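Non-reducing end beta-L-arabinofuranosidase (PDB 5MQO) probably acts as a glycoside hydrolase of family GH127, cleaving a terminal sugar from complex plant pectin. Local coordinates at residues V363-G368 and H379-A384; Y291-H296 and T332-V337. All blocks are in the same frame, centred on the assembly; numbering follows the deposited sequence.

Contact 1 of 2, residues V363-G368 and H379-A384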
loop_
_atom_site.group_PDB
_atom_site.type_symbol
_atom_site.label_atom_id
_atom_site.label_comp_id
_atom_site.label_asym_id
_atom_site.label_seq_id
_atom_site.Cartn_x
_atom_site.Cartn_y
_atom_site.Cartn_z
ATOM N N VAL A 363 14.858 18.849 -3.608
ATOM C CA VAL A 363 14.201 17.533 -3.486
ATOM C C VAL A 363 13.219 17.388 -4.643
ATOM O O VAL A 363 12.927 18.350 -5.343
ATOM C CB VAL A 363 13.493 17.351 -2.117
ATOM C CG1 VAL A 363 14.468 17.596 -0.982
ATOM C CG2 VAL A 363 12.287 18.276 -1.948
ATOM N N HIS A 364 12.707 16.190 -4.859
ATOM C CA HIS A 364 11.669 15.980 -5.884
ATOM C C HIS A 364 10.840 14.738 -5.558
ATOM O O HIS A 364 11.362 13.788 -5.013
ATOM C CB HIS A 364 12.276 15.907 -7.304
ATOM C CG HIS A 364 13.008 14.623 -7.599
ATOM N ND1 HIS A 364 13.947 14.081 -6.744
ATOM C CD2 HIS A 364 12.943 13.781 -8.662
ATOM C CE1 HIS A 364 14.427 12.968 -7.264
ATOM N NE2 HIS A 364 13.829 12.757 -8.424
ATOM N N GLN A 365 9.552 14.771 -5.877
ATOM C CA GLN A 365 8.642 13.646 -5.657
ATOM C C GLN A 365 8.801 13.253 -4.202
ATOM O O GLN A 365 9.072 12.094 -3.844
ATOM C CB GLN A 365 8.957 12.513 -6.635
ATOM C CG GLN A 365 9.379 13.018 -8.016
ATOM C CD GLN A 365 9.153 12.032 -9.143
ATOM O OE1 GLN A 365 9.113 10.828 -8.938
ATOM N NE2 GLN A 365 8.987 12.555 -10.344
ATOM N N SER A 366 8.614 14.280 -3.377
ATOM C CA SER A 366 9.196 14.338 -2.055
ATOM C C SER A 366 8.270 14.772 -0.919
ATOM O O SER A 366 7.295 15.525 -1.106
ATOM C CB SER A 366 10.398 15.289 -2.086
ATOM O OG SER A 366 10.918 15.519 -0.795
ATOM N N TYR A 367 8.642 14.313 0.279
ATOM C CA TYR A 367 8.055 14.776 1.514
ATOM C C TYR A 367 8.327 16.262 1.616
ATOM O O TYR A 367 9.309 16.720 1.105
ATOM C CB TYR A 367 8.675 14.025 2.707
ATOM C CG TYR A 367 8.138 12.625 2.931
ATOM C CD1 TYR A 367 6.807 12.431 3.309
ATOM C CD2 TYR A 367 8.952 11.482 2.789
ATOM C CE1 TYR A 367 6.282 11.152 3.526
ATOM C CE2 TYR A 367 8.436 10.203 3.015
ATOM C CZ TYR A 367 7.090 10.048 3.384
ATOM O OH TYR A 367 6.525 8.813 3.618
ATOM N N GLY A 368 7.438 17.005 2.267
ATOM C CA GLY A 368 7.556 18.475 2.472
ATOM C C GLY A 368 7.728 18.781 3.938
ATOM O O GLY A 368 8.120 17.874 4.705
ATOM N N HIS A 379 1.861 15.175 -5.042
ATOM C CA HIS A 379 2.533 14.294 -6.009
ATOM C C HIS A 379 1.990 12.885 -5.808
ATOM O O HIS A 379 1.298 12.384 -6.678
ATOM C CB HIS A 379 4.055 14.359 -5.853
ATOM C CG HIS A 379 4.805 13.629 -6.914
ATOM N ND1 HIS A 379 5.158 14.213 -8.107
ATOM C CD2 HIS A 379 5.286 12.367 -6.957
ATOM C CE1 HIS A 379 5.819 13.336 -8.848
ATOM N NE2 HIS A 379 5.909 12.207 -8.170
ATOM N N ASN A 380 2.253 12.281 -4.650
ATOM C CA ASN A 380 1.691 10.970 -4.288
ATOM C C ASN A 380 1.819 9.898 -5.372
ATOM O O ASN A 380 0.873 9.205 -5.757
ATOM C CB ASN A 380 0.256 11.159 -3.890
ATOM C CG ASN A 380 0.117 12.020 -2.667
ATOM O OD1 ASN A 380 1.054 12.149 -1.862
ATOM N ND2 ASN A 380 -1.068 12.608 -2.500
ATOM N N GLU A 381 3.035 9.801 -5.869
ATOM C CA GLU A 381 3.466 8.734 -6.743
ATOM C C GLU A 381 3.003 7.373 -6.184
ATOM O O GLU A 381 3.236 7.069 -5.014
ATOM C CB GLU A 381 4.986 8.835 -6.835
ATOM C CG GLU A 381 5.680 7.644 -7.411
ATOM C CD GLU A 381 7.053 7.988 -7.905
ATOM O OE1 GLU A 381 7.725 8.889 -7.297
ATOM O OE2 GLU A 381 7.426 7.327 -8.905
ATOM N N THR A 382 2.339 6.564 -7.011
ATOM C CA THR A 382 1.685 5.344 -6.520
ATOM C C THR A 382 2.624 4.412 -5.736
ATOM O O THR A 382 2.209 3.801 -4.755
ATOM C CB THR A 382 0.997 4.565 -7.657
ATOM O OG1 THR A 382 0.144 5.456 -8.393
ATOM C CG2 THR A 382 0.175 3.400 -7.110
ATOM N N CYS A 383 3.881 4.350 -6.167
ATOM C CA CYS A 383 4.880 3.479 -5.570
ATOM C C CYS A 383 5.300 3.963 -4.193
ATOM O O CYS A 383 5.727 3.164 -3.377
ATOM C CB CYS A 383 6.118 3.356 -6.477
ATOM S SG CYS A 383 5.859 2.429 -8.022
ATOM N N ALA A 384 5.209 5.263 -3.945
ATOM C CA ALA A 384 5.530 5.826 -2.620
ATOM C C ALA A 384 4.486 5.351 -1.629
ATOM O O ALA A 384 4.794 5.112 -0.443
ATOM C CB ALA A 384 5.548 7.363 -2.651
#
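Gln-365 sets CB over one face of the His-379 imidazole, a CH-pi contact 3.8 Å from the ring centroid. The chain then runs outward past the NE2 side of the ring, where CD lies 3.4 Å from His-379 NE2 but no longer above the ring; amide and ring planes lie 40° apart. Beyond the ring, the Gln-365 amide meets the Glu-381 carboxylate at a steep tilt. The first torsion of Glu-381 sets CG anti to its backbone N (chi1 166°), and the extended chain carries the carboxylate to that amide. An alanine at Gln-365 would keep CB over the ring but is likely to open a gap beside NE2 and CE1 and leave the carboxylate without its amide neighbour. Further out, Tyr-345 packs edge-to-face with His-379 and pairs by backbone with Gln-365, which forms a G1 beta bulge with Ser-366 opposite Leu-344. Glu-381 is the N-cap residue of helix 382-399, and the Cys-383 to Cys-458 disulfide ties this first turn to helix 458-466. In this buried corner of the catalytic domain, an aliphatic stem thus meets the imidazole while a polar end meets the carboxylate, so a single residue serves two different surfaces.

Contact 2 of 2, residues Y291-H296 and T332-V337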
loop_
_atom_site.group_PDB
_atom_site.type_symbol
_atom_site.label_atom_id
_atom_site.label_comp_id
_atom_site.label_asym_id
_atom_site.label_seq_id
_atom_site.Cartn_x
_atom_site.Cartn_y
_atom_site.Cartn_z
ATOM N N TYR A 291 15.653 10.916 12.405
ATOM C CA TYR A 291 14.443 10.686 13.216
ATOM C C TYR A 291 13.182 11.306 12.570
ATOM O O TYR A 291 12.140 11.460 13.232
ATOM C CB TYR A 291 14.644 11.240 14.640
ATOM C CG TYR A 291 15.709 10.549 15.426
ATOM C CD1 TYR A 291 15.408 9.402 16.197
ATOM C CD2 TYR A 291 17.035 11.017 15.419
ATOM C CE1 TYR A 291 16.385 8.748 16.952
ATOM C CE2 TYR A 291 18.043 10.355 16.158
ATOM C CZ TYR A 291 17.711 9.222 16.927
ATOM O OH TYR A 291 18.661 8.561 17.676
ATOM N N ARG A 292 13.282 11.640 11.280
ATOM C CA ARG A 292 12.204 12.251 10.531
ATOM C C ARG A 292 12.203 11.726 9.065
ATOM O O ARG A 292 13.235 11.257 8.546
ATOM C CB ARG A 292 12.357 13.778 10.636
ATOM C CG ARG A 292 12.062 14.344 12.034
ATOM C CD ARG A 292 12.234 15.864 12.113
ATOM N NE ARG A 292 11.535 16.533 13.242
ATOM C CZ ARG A 292 11.480 17.870 13.439
ATOM N NH1 ARG A 292 12.090 18.718 12.600
ATOM N NH2 ARG A 292 10.800 18.380 14.478
ATOM N N ALA A 293 11.040 11.776 8.414
ATOM C CA ALA A 293 10.918 11.450 6.980
ATOM C C ALA A 293 11.542 12.549 6.167
ATOM O O ALA A 293 11.438 13.700 6.553
ATOM C CB ALA A 293 9.464 11.292 6.581
ATOM N N MET A 294 12.117 12.227 5.009
ATOM C CA MET A 294 13.005 13.167 4.357
ATOM C C MET A 294 12.768 13.619 2.922
ATOM O O MET A 294 12.514 14.835 2.679
ATOM C CB MET A 294 14.400 12.612 4.448
ATOM C CG MET A 294 15.454 13.691 4.436
ATOM S SD MET A 294 16.829 13.142 5.414
ATOM C CE MET A 294 16.373 13.575 7.105
ATOM N N GLY A 295 12.938 12.728 1.949
ATOM C CA GLY A 295 13.137 13.266 0.570
ATOM C C GLY A 295 12.193 12.701 -0.453
ATOM O O GLY A 295 11.004 12.745 -0.249
ATOM N N HIS A 296 12.736 12.188 -1.553
ATOM C CA HIS A 296 11.979 11.380 -2.508
ATOM C C HIS A 296 11.217 10.243 -1.773
ATOM O O HIS A 296 11.847 9.362 -1.196
ATOM C CB HIS A 296 12.948 10.794 -3.535
ATOM C CG HIS A 296 12.283 10.120 -4.691
ATOM N ND1 HIS A 296 12.414 10.569 -5.984
ATOM C CD2 HIS A 296 11.501 9.026 -4.757
ATOM C CE1 HIS A 296 11.727 9.790 -6.796
ATOM N NE2 HIS A 296 11.164 8.843 -6.074
ATOM N N THR A 332 1.593 11.399 11.579
ATOM C CA THR A 332 0.941 12.500 12.277
ATOM C C THR A 332 1.220 13.880 11.601
ATOM O O THR A 332 0.601 14.913 11.965
ATOM C CB THR A 332 1.359 12.476 13.754
ATOM O OG1 THR A 332 2.731 12.833 13.866
ATOM C CG2 THR A 332 1.124 11.070 14.355
ATOM N N ARG A 333 2.150 13.926 10.643
ATOM C CA ARG A 333 2.595 15.222 10.131
ATOM C C ARG A 333 2.770 15.358 8.643
ATOM O O ARG A 333 2.756 16.488 8.168
ATOM C CB ARG A 333 3.878 15.693 10.840
ATOM C CG ARG A 333 3.860 15.509 12.356
ATOM C CD ARG A 333 4.850 16.420 13.064
ATOM N NE ARG A 333 6.172 16.260 12.495
ATOM C CZ ARG A 333 7.213 17.053 12.738
ATOM N NH1 ARG A 333 7.104 18.077 13.584
ATOM N NH2 ARG A 333 8.382 16.815 12.125
ATOM N N LYS A 334 2.943 14.264 7.905
ATOM C CA LYS A 334 3.334 14.350 6.499
ATOM C C LYS A 334 2.641 13.362 5.555
ATOM O O LYS A 334 3.193 13.019 4.507
ATOM C CB LYS A 334 4.841 14.150 6.408
ATOM C CG LYS A 334 5.631 15.232 7.086
ATOM C CD LYS A 334 7.107 15.051 6.817
ATOM C CE LYS A 334 7.944 15.922 7.743
ATOM N NZ LYS A 334 9.381 15.625 7.495
ATOM N N MET A 335 1.444 12.900 5.902
ATOM C CA MET A 335 0.767 11.873 5.112
ATOM C C MET A 335 -0.586 12.386 4.754
ATOM O O MET A 335 -1.300 12.916 5.612
ATOM C CB MET A 335 0.603 10.612 5.924
ATOM C CG MET A 335 -0.148 9.503 5.223
ATOM S SD MET A 335 -0.184 8.023 6.235
ATOM C CE MET A 335 -1.610 8.427 7.235
ATOM N N TYR A 336 -0.962 12.204 3.500
ATOM C CA TYR A 336 -2.323 12.532 3.099
ATOM C C TYR A 336 -3.336 11.545 3.730
ATOM O O TYR A 336 -2.990 10.408 4.063
ATOM C CB TYR A 336 -2.430 12.578 1.593
ATOM C CG TYR A 336 -1.697 13.730 1.026
ATOM C CD1 TYR A 336 -0.351 13.643 0.680
ATOM C CD2 TYR A 336 -2.347 14.925 0.810
ATOM C CE1 TYR A 336 0.328 14.738 0.122
ATOM C CE2 TYR A 336 -1.694 16.026 0.275
ATOM C CZ TYR A 336 -0.359 15.939 -0.080
ATOM O OH TYR A 336 0.271 17.054 -0.618
ATOM N N VAL A 337 -4.581 11.985 3.876
ATOM C CA VAL A 337 -5.663 11.168 4.468
ATOM C C VAL A 337 -5.945 9.829 3.760
ATOM O O VAL A 337 -6.504 8.933 4.359
ATOM C CB VAL A 337 -6.952 12.011 4.574
ATOM C CG1 VAL A 337 -7.517 12.277 3.180
ATOM C CG2 VAL A 337 -7.997 11.357 5.476
#
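The guanidinium of Arg-292 has NH2 of Arg-333 over one face, 3.2 Å above its plane and displaced toward the rim. The two planes are inclined by 47°, so this is no parallel stack, and from the Arg-333 group the approach of Arg-292 is oblique. The pair stands at the mouth of an alpha-helical hairpin, a building unit of the (alpha/alpha)6 barrel expected for a GH127 catalytic domain: 291-296 is the loop leading into helix 297-314, while the segment 332-337 leaves the end of helix 317-333, so the contact closes the hairpin at its open end.

Arg-292 NE and Arg-333 NH2, 3.4 Å apart, are both donors and form no hydrogen bond with each other. Outside the two segments, Arg-333 NE makes a salt bridge to Asp-329 OD1, one turn back on helix 317-333, and the Arg-292 side chain also touches this aspartate. A bend at chi3 (-53°) swings the end of Arg-333 across to its neighbour, whereas Arg-292 runs straight out from CG to NE. The single carboxylate probably offsets part of the positive charge gathered here. Both arginines also touch a neighbouring molecule in the crystal, so their precise pose may owe something to the lattice.

Deeper in, Lys-334 is buried and extended beyond CG. Its NZ forms a salt bridge with Asp-329 OD2, the same oxygen that accepts from the backbone N of Ala-293. The alanine is therefore held through both its backbone polar atoms, while its methyl packs on Ile-330. The second hold comes from Lys-334 itself, whose NZ gives a weak hydrogen bond of 3.0 Å to Ala-293 O.

Overall arrangement
The two contacts lie about 10 Å apart between centres, on the same side of the chain's centre, and both border the start of helix 297-314. Contact 1 is wholly buried and works through a CH-pi contact on an imidazole and an amide beside a carboxylate; contact 2 is only partly buried, running from an exposed and a partly exposed arginine inward to a buried lysine, with charge dominating. They also touch directly: Gly-295 O probably accepts hydrogen bonds from Tyr-367 N and, more weakly, Ser-366 OG, His-296 and His-364 meet edge-to-face, and Tyr-336 packs against Asn-380. The loop 291-296 thus connects the closed hairpin to the bulged strand end at 363-368.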